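Local coordinates for probable sulfate-binding lipoprotein SubI (Mycobacterium tuberculosis, PDB 6DDN) that probably binds sulfate in the periplasmic space and carries it to a membrane transporter, at residues A[52-57]-A[271-276]; A[56-61]-A[106-111]; A[71-76]-A[278-283]; A[90-95]-A[112-117]. All blocks are in the same frame, centred on the assembly; numbering follows the deposited sequence.

Interaction 1: A[52-57]-A[271-276]; sequences TSITLV and STHLGA. With SO4 (sulfate ion), chain F; ACT (acetate ion), chain I.
Thr52 sets its methyl CG2 over one face of the His273 imidazole, the two side chains coming from opposite directions; CG2 lies 3.2 Å from His273 ND1. With OG1 beside the backbone N (chi1 -52°), the methyl is left trans to that N and is carried onto the ring. Further along the ring, His273 CD2 comes to 3.1 Å from Ser53 O, an approach that is oblique and makes no hydrogen bond. Ile54 leans in with one branch alone: Ile54 CG2 lies 3.9 Å from Ala276 CB and also touches His273, so the start of strand 53-58 packs against the first turn of helix 274-284. His273 is the N-cap residue of that helix, and its N bonds to Ser271 OG in an ST turn whose hydroxyl also pairs with Asp105. At the edge of the imidazole, in its plane, ND1 gives a hydrogen bond of 2.6 Å to sulfate O1; O3 of this ion, probably from the crystallisation liquor, lies doubtfully close to Ala276 N. The N-terminus of a helix with an imidazole N-H beside it suits an anion, which may also favour a protonated His273.

Interaction 2: A[56-61]-A[106-111]; sequences LVAYAV and LVNFSV. With SO4 (sulfate ion), chain C.
Tyr59 lays its ring over the backbone of Ser110, whose CA sits above the ring centre and whose N approaches Tyr59 CG to 3.5 Å. Ser110 CB adds an off-centre CH-pi contact on the ring, 4.2 Å from the centroid. Tyr59 CG lies between the backbone N and the carbonyl carbon (chi1 60°), which folds the ring back across the neighbouring segment and brings Asn108 O to its edge, in plane. The Asn108 amide plane is turned 66° from the ring, with OD1 3.5 Å from Tyr59 CE1; that OD1 accepts from Trp66 and ND2 donates to Pro264 O, which fixes the buried amide at both ends. Strands 56-58 and 106-108 run parallel, in register Leu56 with Leu106 to Ala58 with Asn108. Val57 N donates to Leu106 O (3.0 Å), Asn108 N to Val57 O (3.2 Å), and Tyr59 N to Asn108 O. These are central neighbours in a sheet of the periplasmic-binding-protein type, and the loops at their C-terminal ends lead to a bound sulfate. There Ala60 N donates to sulfate O1 at 3.0 Å, and Ser175, Ser177, Gly218 and Tyr236 bind the same ion, an arrangement consistent with the ligand site of this family. On the sheet face bearing Leu56, Leu56 CD1 packs on Leu106 CB at 3.7 Å. On the face bearing Val57, CG1 of that residue touches Phe109 CE1; helix 91-99 lies against both, and helix 113-120 against Phe109.

Interaction 3: A[71-76]-A[278-283]; sequences PAFNAS and TAFRNF
The end of helix 63-74 meets helix 274-284 with Phe73 and Phe283 nearest in the backbone, their CA atoms 6.9 Å apart. Phe73 reaches across to Phe280 and Phe283 of the partner helix. Phe280 CD1 lies over one face of its ring, offset toward the rim and 3.3 Å from Phe73 CD2; the planes are inclined by 45°, so the pair is oblique. Phe280 CA also rests over the Phe73 ring, a CH-pi contact 4.2 Å from the centroid. Phe283 answers in the reverse sense: its ring takes Phe73 CA over one face, 3.9 Å from the centroid, and its plane makes 55° with the Phe73 ring. The three rings form an aromatic cluster that joins two helices distant in the sequence but adjacent in one lobe of the solute-binding fold. All three side chains extend with CG anti to the backbone N (Phe73 chi1 176°), sending each ring well out from its own helix. At the border of the cluster, Ala72 CB touches Phe283 CZ at 3.9 Å, and Ser76 CB approaches Phe283 CE1. Ala279 CB stands 4.4 Å from Phe73 CE1. Beyond the two segments, Gln288 and Ala289 of helix 287-295 meet Phe283, Val82 meets Phe73, and Leu106 of the sheet packs on Phe280.

Interaction 4: A[90-95]-A[112-117]; sequences ASADQS and EPDIAR. With SO4 (sulfate ion), chain E.
The Arg117 guanidinium has Ala92 O over one face, while its edge takes Ser95 OG, Asp114 OD1 and a sulfate, all near its plane. NH2 donates to Asp114 OD1 at 3.1 Å in a salt bridge within helix 113-117, on the anti side of the carboxylate, and gives a weak hydrogen bond of 3.0 Å to Ser95 OG. NE and NH1 both grip sulfate O4, the latter at 3.0 Å; Arg96 holds the same ion, probably from the crystallisation liquor. A bend at chi3 (-69°) in the otherwise extended chain lets the guanidinium lie between Ser95, Asp114 and the sulfate. The Asp114 carboxylate is met from the other helix by Ser91 OG, which donates to OD2 at 2.7 Å from above the plane (36°), while Ala92 CA lies near OD1. Ser95 OG donates to Asp114 O at 2.6 Å, in the carbonyl plane and on a lone pair. The axes of segments 91-95 and 113-117 run nearly parallel, 9.3 Å apart at closest, on the same side of the sheet. With a hydroxyl and a guanidinium N-H on its oxygens, the buried Asp114 is probably stabilised as an anion, and Arg117, shared with the sulfate, probably offsets part of its charge.

How the interactions relate
Interactions 2 and 4 are buried and their centres lie about 8 Å apart; interaction 1 is a surface contact and interaction 3 is partly buried. Strand 53-58 serves both interactions 1 and 2, whose segments overlap at Leu56 and Val57, while helix 274-284 serves interactions 1 and 3, its start meeting the strand and its middle the aromatic cluster. Ile54 packs on Phe280 and so joins those two contacts. Ser91 ties interaction 4 to interaction 2 through a hydrogen bond with Ser110 N. Chemistry differs accordingly: backbone bonding in the sheet, apolar rings between helices 63-74 and 274-284, charge and hydroxyls between helices 91-99 and 113-120, and mixed methyl and imidazole packing at the strand start.

Interaction 1: A[52-57]-A[271-276]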
loop_
_atom_site.group_PDB
_atom_site.type_symbol
_atom_site.label_atom_id
_atom_site.label_comp_id
_atom_site.label_asym_id
_atom_site.label_seq_id
_atom_site.Cartn_x
_atom_site.Cartn_y
_atom_site.Cartn_z
ATOM N N THR A 52 19.092 -18.061 13.078
ATOM C CA THR A 52 19.068 -17.712 11.666
ATOM C C THR A 52 18.566 -16.282 11.490
ATOM O O THR A 52 17.939 -15.705 12.382
ATOM C CB THR A 52 18.193 -18.708 10.889
ATOM O OG1 THR A 52 18.621 -20.043 11.187
ATOM C CG2 THR A 52 18.296 -18.502 9.392
ATOM N N SER A 53 18.869 -15.703 10.330
ATOM C CA SER A 53 18.545 -14.319 10.023
ATOM C C SER A 53 17.876 -14.240 8.658
ATOM O O SER A 53 18.384 -14.801 7.681
ATOM C CB SER A 53 19.811 -13.456 10.050
ATOM O OG SER A 53 19.508 -12.099 9.806
ATOM N N ILE A 54 16.740 -13.547 8.592
ATOM C CA ILE A 54 16.021 -13.327 7.344
ATOM C C ILE A 54 15.821 -11.831 7.152
ATOM O O ILE A 54 15.706 -11.069 8.117
ATOM C CB ILE A 54 14.662 -14.063 7.308
ATOM C CG1 ILE A 54 13.832 -13.719 8.545
ATOM C CG2 ILE A 54 14.873 -15.567 7.198
ATOM C CD1 ILE A 54 12.414 -14.247 8.493
ATOM N N THR A 55 15.776 -11.411 5.890
ATOM C CA THR A 55 15.652 -10.005 5.533
ATOM C C THR A 55 14.367 -9.785 4.753
ATOM O O THR A 55 14.128 -10.449 3.738
ATOM C CB THR A 55 16.849 -9.535 4.705
ATOM O OG1 THR A 55 18.031 -9.573 5.513
ATOM C CG2 THR A 55 16.623 -8.116 4.208
ATOM N N LEU A 56 13.546 -8.853 5.228
ATOM C CA LEU A 56 12.329 -8.451 4.540
ATOM C C LEU A 56 12.581 -7.130 3.826
ATOM O O LEU A 56 12.880 -6.119 4.473
ATOM C CB LEU A 56 11.163 -8.311 5.518
ATOM C CG LEU A 56 9.908 -7.671 4.917
ATOM C CD1 LEU A 56 9.283 -8.580 3.870
ATOM C CD2 LEU A 56 8.908 -7.340 6.000
ATOM N N VAL A 57 12.473 -7.143 2.504
ATOM C CA VAL A 57 12.529 -5.932 1.697
ATOM C C VAL A 57 11.091 -5.519 1.424
ATOM O O VAL A 57 10.394 -6.147 0.619
ATOM C CB VAL A 57 13.315 -6.147 0.397
ATOM C CG1 VAL A 57 13.197 -4.928 -0.507
ATOM C CG2 VAL A 57 14.774 -6.438 0.707
ATOM N N SER A 271 16.498 -17.298 -1.845
ATOM C CA SER A 271 16.935 -17.167 -0.465
ATOM C C SER A 271 17.403 -18.504 0.088
ATOM O O SER A 271 16.817 -19.552 -0.196
ATOM C CB SER A 271 15.811 -16.615 0.410
ATOM O OG SER A 271 15.970 -17.039 1.754
ATOM N N THR A 272 18.463 -18.454 0.894
ATOM C CA THR A 272 19.022 -19.623 1.551
ATOM C C THR A 272 18.347 -19.924 2.885
ATOM O O THR A 272 18.933 -20.624 3.719
ATOM C CB THR A 272 20.525 -19.433 1.761
ATOM O OG1 THR A 272 20.741 -18.431 2.764
ATOM C CG2 THR A 272 21.191 -18.992 0.469
ATOM N N HIS A 273 17.136 -19.412 3.104
ATOM C CA HIS A 273 16.447 -19.542 4.384
ATOM C C HIS A 273 14.966 -19.803 4.178
ATOM O O HIS A 273 14.125 -19.321 4.943
ATOM C CB HIS A 273 16.630 -18.293 5.246
ATOM C CG HIS A 273 18.048 -18.023 5.631
ATOM N ND1 HIS A 273 18.825 -18.943 6.299
ATOM C CD2 HIS A 273 18.827 -16.930 5.452
ATOM C CE1 HIS A 273 20.024 -18.432 6.511
ATOM N NE2 HIS A 273 20.051 -17.210 6.008
ATOM N N LEU A 274 14.618 -20.574 3.146
ATOM C CA LEU A 274 13.209 -20.750 2.816
ATOM C C LEU A 274 12.442 -21.463 3.918
ATOM O O LEU A 274 11.212 -21.381 3.947
ATOM C CB LEU A 274 13.061 -21.500 1.491
ATOM C CG LEU A 274 13.539 -20.731 0.255
ATOM C CD1 LEU A 274 12.681 -21.060 -0.955
ATOM C CD2 LEU A 274 13.538 -19.231 0.505
ATOM N N GLY A 275 13.132 -22.145 4.827
ATOM C CA GLY A 275 12.475 -22.678 6.002
ATOM C C GLY A 275 11.901 -21.566 6.856
ATOM O O GLY A 275 10.691 -21.519 7.099
ATOM N N ALA A 276 12.765 -20.650 7.305
ATOM C CA ALA A 276 12.304 -19.533 8.122
ATOM C C ALA A 276 11.463 -18.558 7.308
ATOM O O ALA A 276 10.454 -18.041 7.800
ATOM C CB ALA A 276 13.495 -18.813 8.752
HETATM S S SO4 F . 16.361 -21.941 7.505
HETATM O O1 SO4 F . 17.348 -20.939 7.111
HETATM O O2 SO4 F . 16.630 -22.362 8.876
HETATM O O3 SO4 F . 15.024 -21.363 7.427
HETATM O O4 SO4 F . 16.439 -23.092 6.610
HETATM C C ACT I . 20.360 -14.679 1.023
HETATM O O ACT I . 19.912 -15.687 1.635
HETATM O OXT ACT I . 19.726 -13.819 0.346
HETATM C CH3 ACT I . 21.906 -14.443 1.104
#

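Interaction 2: A[56-61]-A[106-111]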
loop_
_atom_site.group_PDB
_atom_site.type_symbol
_atom_site.label_atom_id
_atom_site.label_comp_id
_atom_site.label_asym_id
_atom_site.label_seq_id
_atom_site.Cartn_x
_atom_site.Cartn_y
_atom_site.Cartn_z
ATOM N N LEU A 56 13.546 -8.853 5.228
ATOM C CA LEU A 56 12.329 -8.451 4.540
ATOM C C LEU A 56 12.581 -7.130 3.826
ATOM O O LEU A 56 12.880 -6.119 4.473
ATOM C CB LEU A 56 11.163 -8.311 5.518
ATOM C CG LEU A 56 9.908 -7.671 4.917
ATOM C CD1 LEU A 56 9.283 -8.580 3.870
ATOM C CD2 LEU A 56 8.908 -7.340 6.000
ATOM N N VAL A 57 12.473 -7.143 2.504
ATOM C CA VAL A 57 12.529 -5.932 1.697
ATOM C C VAL A 57 11.091 -5.519 1.424
ATOM O O VAL A 57 10.394 -6.147 0.619
ATOM C CB VAL A 57 13.315 -6.147 0.397
ATOM C CG1 VAL A 57 13.197 -4.928 -0.507
ATOM C CG2 VAL A 57 14.774 -6.438 0.707
ATOM N N ALA A 58 10.634 -4.474 2.106
ATOM C CA ALA A 58 9.255 -4.022 2.013
ATOM C C ALA A 58 9.203 -2.621 1.422
ATOM O O ALA A 58 10.223 -1.947 1.258
ATOM C CB ALA A 58 8.570 -4.047 3.386
ATOM N N TYR A 59 7.985 -2.181 1.104
ATOM C CA TYR A 59 7.793 -0.852 0.539
ATOM C C TYR A 59 7.862 0.213 1.631
ATOM O O TYR A 59 8.406 -0.037 2.710
ATOM C CB TYR A 59 6.478 -0.777 -0.252
ATOM C CG TYR A 59 5.204 -1.065 0.517
ATOM C CD1 TYR A 59 4.913 -2.342 0.981
ATOM C CD2 TYR A 59 4.269 -0.063 0.737
ATOM C CE1 TYR A 59 3.740 -2.605 1.669
ATOM C CE2 TYR A 59 3.096 -0.317 1.419
ATOM C CZ TYR A 59 2.836 -1.585 1.887
ATOM O OH TYR A 59 1.664 -1.828 2.569
ATOM N N ALA A 60 7.322 1.403 1.365
ATOM C CA ALA A 60 7.691 2.574 2.154
ATOM C C ALA A 60 6.912 2.727 3.455
ATOM O O ALA A 60 7.396 3.409 4.364
ATOM C CB ALA A 60 7.517 3.844 1.319
ATOM N N VAL A 61 5.727 2.137 3.576
ATOM C CA VAL A 61 4.877 2.444 4.728
ATOM C C VAL A 61 4.404 1.266 5.585
ATOM O O VAL A 61 3.644 1.512 6.532
ATOM C CB VAL A 61 3.642 3.239 4.271
ATOM C CG1 VAL A 61 4.049 4.477 3.473
ATOM C CG2 VAL A 61 2.722 2.355 3.459
ATOM N N LEU A 106 12.258 -12.209 1.927
ATOM C CA LEU A 106 10.839 -11.998 1.695
ATOM C C LEU A 106 10.636 -10.624 1.081
ATOM O O LEU A 106 11.358 -9.673 1.394
ATOM C CB LEU A 106 10.019 -12.095 2.985
ATOM C CG LEU A 106 9.807 -13.481 3.582
ATOM C CD1 LEU A 106 10.500 -13.577 4.928
ATOM C CD2 LEU A 106 8.322 -13.766 3.713
ATOM N N VAL A 107 9.639 -10.527 0.209
ATOM C CA VAL A 107 9.250 -9.265 -0.401
ATOM C C VAL A 107 7.830 -8.943 0.033
ATOM O O VAL A 107 6.986 -9.838 0.140
ATOM C CB VAL A 107 9.357 -9.308 -1.938
ATOM C CG1 VAL A 107 10.789 -9.073 -2.353
ATOM C CG2 VAL A 107 8.847 -10.637 -2.474
ATOM N N ASN A 108 7.580 -7.664 0.303
ATOM C CA ASN A 108 6.244 -7.167 0.630
ATOM C C ASN A 108 6.137 -5.787 -0.006
ATOM O O ASN A 108 6.660 -4.808 0.532
ATOM C CB ASN A 108 6.015 -7.112 2.135
ATOM C CG ASN A 108 4.727 -6.403 2.501
ATOM O OD1 ASN A 108 4.715 -5.498 3.335
ATOM N ND2 ASN A 108 3.631 -6.811 1.874
ATOM N N PHE A 109 5.471 -5.711 -1.151
ATOM C CA PHE A 109 5.473 -4.502 -1.956
ATOM C C PHE A 109 4.088 -3.870 -1.984
ATOM O O PHE A 109 3.087 -4.473 -1.591
ATOM C CB PHE A 109 5.972 -4.809 -3.371
ATOM C CG PHE A 109 7.431 -5.149 -3.425
ATOM C CD1 PHE A 109 8.323 -4.545 -2.554
ATOM C CD2 PHE A 109 7.912 -6.082 -4.329
ATOM C CE1 PHE A 109 9.672 -4.853 -2.590
ATOM C CE2 PHE A 109 9.261 -6.395 -4.370
ATOM C CZ PHE A 109 10.140 -5.780 -3.498
ATOM N N SER A 110 4.052 -2.619 -2.446
ATOM C CA SER A 110 2.802 -1.869 -2.469
ATOM C C SER A 110 1.812 -2.466 -3.459
ATOM O O SER A 110 0.613 -2.550 -3.171
ATOM C CB SER A 110 3.079 -0.406 -2.814
ATOM O OG SER A 110 1.874 0.299 -3.052
ATOM N N VAL A 111 2.292 -2.884 -4.628
ATOM C CA VAL A 111 1.427 -3.331 -5.711
ATOM C C VAL A 111 1.954 -4.643 -6.276
ATOM O O VAL A 111 3.156 -4.924 -6.238
ATOM C CB VAL A 111 1.317 -2.265 -6.821
ATOM C CG1 VAL A 111 0.623 -1.018 -6.296
ATOM C CG2 VAL A 111 2.699 -1.917 -7.355
HETATM S S SO4 C . 5.285 3.150 -1.643
HETATM O O1 SO4 C . 6.458 2.334 -1.343
HETATM O O2 SO4 C . 4.442 3.236 -0.453
HETATM O O3 SO4 C . 5.701 4.492 -2.038
HETATM O O4 SO4 C . 4.537 2.536 -2.734
#

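Interaction 3: A[71-76]-A[278-283]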
loop_
_atom_site.group_PDB
_atom_site.type_symbol
_atom_site.label_atom_id
_atom_site.label_comp_id
_atom_site.label_asym_id
_atom_site.label_seq_id
_atom_site.Cartn_x
_atom_site.Cartn_y
_atom_site.Cartn_z
ATOM N N PRO A 71 7.840 -9.183 16.689
ATOM C CA PRO A 71 7.914 -9.669 18.079
ATOM C C PRO A 71 6.976 -10.829 18.356
ATOM O O PRO A 71 7.349 -11.763 19.078
ATOM C CB PRO A 71 7.545 -8.427 18.903
ATOM C CG PRO A 71 7.918 -7.283 18.037
ATOM C CD PRO A 71 7.599 -7.728 16.643
ATOM N N ALA A 72 5.763 -10.801 17.800
ATOM C CA ALA A 72 4.856 -11.934 17.956
ATOM C C ALA A 72 5.395 -13.169 17.250
ATOM O O ALA A 72 5.263 -14.291 17.754
ATOM C CB ALA A 72 3.470 -11.580 17.421
ATOM N N PHE A 73 5.998 -12.984 16.077
ATOM C CA PHE A 73 6.638 -14.098 15.391
ATOM C C PHE A 73 7.773 -14.669 16.230
ATOM O O PHE A 73 7.882 -15.887 16.405
ATOM C CB PHE A 73 7.144 -13.635 14.026
ATOM C CG PHE A 73 7.914 -14.677 13.275
ATOM C CD1 PHE A 73 7.332 -15.890 12.951
ATOM C CD2 PHE A 73 9.219 -14.435 12.881
ATOM C CE1 PHE A 73 8.041 -16.846 12.251
ATOM C CE2 PHE A 73 9.927 -15.384 12.177
ATOM C CZ PHE A 73 9.342 -16.593 11.865
ATOM N N ASN A 74 8.618 -13.793 16.783
ATOM C CA ASN A 74 9.759 -14.245 17.569
ATOM C C ASN A 74 9.347 -14.920 18.871
ATOM O O ASN A 74 10.166 -15.616 19.479
ATOM C CB ASN A 74 10.692 -13.068 17.862
ATOM C CG ASN A 74 11.427 -12.586 16.627
ATOM O OD1 ASN A 74 11.539 -11.385 16.384
ATOM N ND2 ASN A 74 11.931 -13.526 15.836
ATOM N N ALA A 75 8.105 -14.735 19.312
ATOM C CA ALA A 75 7.602 -15.405 20.501
ATOM C C ALA A 75 6.862 -16.698 20.179
ATOM O O ALA A 75 6.239 -17.279 21.073
ATOM C CB ALA A 75 6.688 -14.465 21.292
ATOM N N SER A 76 6.917 -17.157 18.933
ATOM C CA SER A 76 6.259 -18.386 18.514
ATOM C C SER A 76 7.281 -19.506 18.359
ATOM O O SER A 76 8.493 -19.288 18.407
ATOM C CB SER A 76 5.499 -18.167 17.205
ATOM O OG SER A 76 6.383 -18.208 16.099
ATOM N N THR A 278 9.500 -19.127 4.760
ATOM C CA THR A 278 8.143 -19.655 4.642
ATOM C C THR A 278 7.405 -19.571 5.972
ATOM O O THR A 278 6.214 -19.237 6.007
ATOM C CB THR A 278 8.173 -21.100 4.145
ATOM O OG1 THR A 278 8.926 -21.171 2.928
ATOM C CG2 THR A 278 6.764 -21.613 3.894
ATOM N N ALA A 279 8.095 -19.870 7.075
ATOM C CA ALA A 279 7.468 -19.764 8.386
ATOM C C ALA A 279 7.041 -18.331 8.675
ATOM O O ALA A 279 5.945 -18.094 9.198
ATOM C CB ALA A 279 8.423 -20.271 9.468
ATOM N N PHE A 280 7.885 -17.360 8.325
ATOM C CA PHE A 280 7.544 -15.963 8.564
ATOM C C PHE A 280 6.406 -15.496 7.668
ATOM O O PHE A 280 5.617 -14.635 8.073
ATOM C CB PHE A 280 8.771 -15.076 8.361
ATOM C CG PHE A 280 8.576 -13.662 8.817
ATOM C CD1 PHE A 280 7.942 -13.390 10.016
ATOM C CD2 PHE A 280 9.027 -12.603 8.051
ATOM C CE1 PHE A 280 7.763 -12.089 10.441
ATOM C CE2 PHE A 280 8.849 -11.297 8.473
ATOM C CZ PHE A 280 8.217 -11.042 9.668
ATOM N N ARG A 281 6.301 -16.044 6.456
ATOM C CA ARG A 281 5.202 -15.667 5.574
ATOM C C ARG A 281 3.887 -16.280 6.044
ATOM O O ARG A 281 2.859 -15.595 6.106
ATOM C CB ARG A 281 5.503 -16.092 4.137
ATOM C CG ARG A 281 4.372 -15.781 3.173
ATOM C CD ARG A 281 4.352 -16.747 2.007
ATOM N NE ARG A 281 3.950 -18.087 2.421
ATOM C CZ ARG A 281 4.212 -19.192 1.728
ATOM N NH1 ARG A 281 4.879 -19.114 0.584
ATOM N NH2 ARG A 281 3.810 -20.374 2.178
ATOM N N ASN A 282 3.903 -17.574 6.373
ATOM C CA ASN A 282 2.683 -18.243 6.814
ATOM C C ASN A 282 2.191 -17.692 8.144
ATOM O O ASN A 282 0.980 -17.670 8.394
ATOM C CB ASN A 282 2.922 -19.749 6.915
ATOM C CG ASN A 282 3.188 -20.390 5.562
ATOM O OD1 ASN A 282 2.967 -19.777 4.517
ATOM N ND2 ASN A 282 3.662 -21.630 5.578
ATOM N N PHE A 283 3.105 -17.232 9.002
ATOM C CA PHE A 283 2.700 -16.653 10.278
ATOM C C PHE A 283 1.794 -15.443 10.083
ATOM O O PHE A 283 0.964 -15.149 10.950
ATOM C CB PHE A 283 3.936 -16.266 11.092
ATOM C CG PHE A 283 3.618 -15.673 12.436
ATOM C CD1 PHE A 283 3.261 -16.485 13.500
ATOM C CD2 PHE A 283 3.680 -14.304 12.635
ATOM C CE1 PHE A 283 2.970 -15.942 14.738
ATOM C CE2 PHE A 283 3.390 -13.755 13.868
ATOM C CZ PHE A 283 3.034 -14.575 14.922
#

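Interaction 4: A[90-95]-A[112-117]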
loop_
_atom_site.group_PDB
_atom_site.type_symbol
_atom_site.label_atom_id
_atom_site.label_comp_id
_atom_site.label_asym_id
_atom_site.label_seq_id
_atom_site.Cartn_x
_atom_site.Cartn_y
_atom_site.Cartn_z
ATOM N N ALA A 90 10.821 3.183 -1.442
ATOM C CA ALA A 90 9.923 3.249 -2.588
ATOM C C ALA A 90 9.696 1.856 -3.162
ATOM O O ALA A 90 10.649 1.108 -3.399
ATOM C CB ALA A 90 10.499 4.180 -3.656
ATOM N N SER A 91 8.422 1.513 -3.373
ATOM C CA SER A 91 8.053 0.140 -3.710
ATOM C C SER A 91 8.770 -0.345 -4.966
ATOM O O SER A 91 9.422 -1.396 -4.955
ATOM C CB SER A 91 6.537 0.035 -3.881
ATOM O OG SER A 91 6.124 -1.318 -3.971
ATOM N N ALA A 92 8.662 0.411 -6.062
ATOM C CA ALA A 92 9.289 -0.008 -7.313
ATOM C C ALA A 92 10.809 -0.008 -7.202
ATOM O O ALA A 92 11.477 -0.889 -7.756
ATOM C CB ALA A 92 8.833 0.893 -8.459
ATOM N N ASP A 93 11.376 0.976 -6.497
ATOM C CA ASP A 93 12.819 0.994 -6.282
ATOM C C ASP A 93 13.272 -0.233 -5.503
ATOM O O ASP A 93 14.309 -0.831 -5.818
ATOM C CB ASP A 93 13.227 2.271 -5.547
ATOM C CG ASP A 93 13.170 3.501 -6.432
ATOM O OD1 ASP A 93 12.831 3.364 -7.627
ATOM O OD2 ASP A 93 13.468 4.606 -5.930
ATOM N N GLN A 94 12.506 -0.626 -4.483
ATOM C CA GLN A 94 12.851 -1.818 -3.716
ATOM C C GLN A 94 12.732 -3.074 -4.569
ATOM O O GLN A 94 13.547 -3.996 -4.442
ATOM C CB GLN A 94 11.960 -1.922 -2.479
ATOM C CG GLN A 94 12.208 -0.841 -1.439
ATOM C CD GLN A 94 13.335 -1.190 -0.486
ATOM O OE1 GLN A 94 13.120 -1.852 0.530
ATOM N NE2 GLN A 94 14.544 -0.741 -0.809
ATOM N N SER A 95 11.726 -3.128 -5.445
ATOM C CA SER A 95 11.576 -4.279 -6.328
ATOM C C SER A 95 12.763 -4.405 -7.274
ATOM O O SER A 95 13.285 -5.505 -7.484
ATOM C CB SER A 95 10.271 -4.171 -7.114
ATOM O OG SER A 95 10.021 -5.351 -7.857
ATOM N N GLU A 112 1.034 -5.447 -6.811
ATOM C CA GLU A 112 1.409 -6.734 -7.394
ATOM C C GLU A 112 2.446 -6.631 -8.511
ATOM O O GLU A 112 3.319 -7.514 -8.577
ATOM C CB GLU A 112 0.149 -7.455 -7.893
ATOM C CG GLU A 112 0.412 -8.806 -8.551
ATOM C CD GLU A 112 0.640 -8.698 -10.046
ATOM O OE1 GLU A 112 1.213 -9.640 -10.630
ATOM O OE2 GLU A 112 0.251 -7.668 -10.635
ATOM N N PRO A 113 2.404 -5.641 -9.418
ATOM C CA PRO A 113 3.472 -5.535 -10.432
ATOM C C PRO A 113 4.879 -5.608 -9.862
ATOM O O PRO A 113 5.772 -6.181 -10.500
ATOM C CB PRO A 113 3.204 -4.169 -11.069
ATOM C CG PRO A 113 1.750 -3.973 -10.920
ATOM C CD PRO A 113 1.300 -4.701 -9.696
ATOM N N ASP A 114 5.099 -5.044 -8.674
ATOM C CA ASP A 114 6.418 -5.100 -8.059
ATOM C C ASP A 114 6.786 -6.512 -7.618
ATOM O O ASP A 114 7.964 -6.777 -7.354
ATOM C CB ASP A 114 6.480 -4.132 -6.879
ATOM C CG ASP A 114 6.383 -2.682 -7.314
ATOM O OD1 ASP A 114 6.882 -2.357 -8.412
ATOM O OD2 ASP A 114 5.807 -1.868 -6.564
ATOM N N ILE A 115 5.812 -7.413 -7.531
ATOM C CA ILE A 115 6.109 -8.830 -7.346
ATOM C C ILE A 115 6.341 -9.515 -8.685
ATOM O O ILE A 115 7.230 -10.361 -8.811
ATOM C CB ILE A 115 4.978 -9.518 -6.554
ATOM C CG1 ILE A 115 4.814 -8.873 -5.176
ATOM C CG2 ILE A 115 5.260 -10.999 -6.403
ATOM C CD1 ILE A 115 6.006 -9.068 -4.264
ATOM N N ALA A 116 5.556 -9.143 -9.700
ATOM C CA ALA A 116 5.698 -9.747 -11.021
ATOM C C ALA A 116 7.073 -9.485 -11.620
ATOM O O ALA A 116 7.608 -10.344 -12.332
ATOM C CB ALA A 116 4.604 -9.228 -11.953
ATOM N N ARG A 117 7.655 -8.312 -11.357
ATOM C CA ARG A 117 9.010 -8.045 -11.832
ATOM C C ARG A 117 9.991 -9.073 -11.283
ATOM O O ARG A 117 10.867 -9.555 -12.010
ATOM C CB ARG A 117 9.443 -6.631 -11.444
ATOM C CG ARG A 117 10.891 -6.316 -11.809
ATOM C CD ARG A 117 11.367 -4.999 -11.215
ATOM N NE ARG A 117 10.720 -3.844 -11.831
ATOM C CZ ARG A 117 9.705 -3.180 -11.288
ATOM N NH1 ARG A 117 9.177 -2.140 -11.919
ATOM N NH2 ARG A 117 9.217 -3.554 -10.113
HETATM S S SO4 E . 11.681 -1.589 -14.722
HETATM O O1 SO4 E . 12.768 -2.476 -14.322
HETATM O O2 SO4 E . 11.646 -0.429 -13.836
HETATM O O3 SO4 E . 11.894 -1.142 -16.095
HETATM O O4 SO4 E . 10.411 -2.304 -14.640
#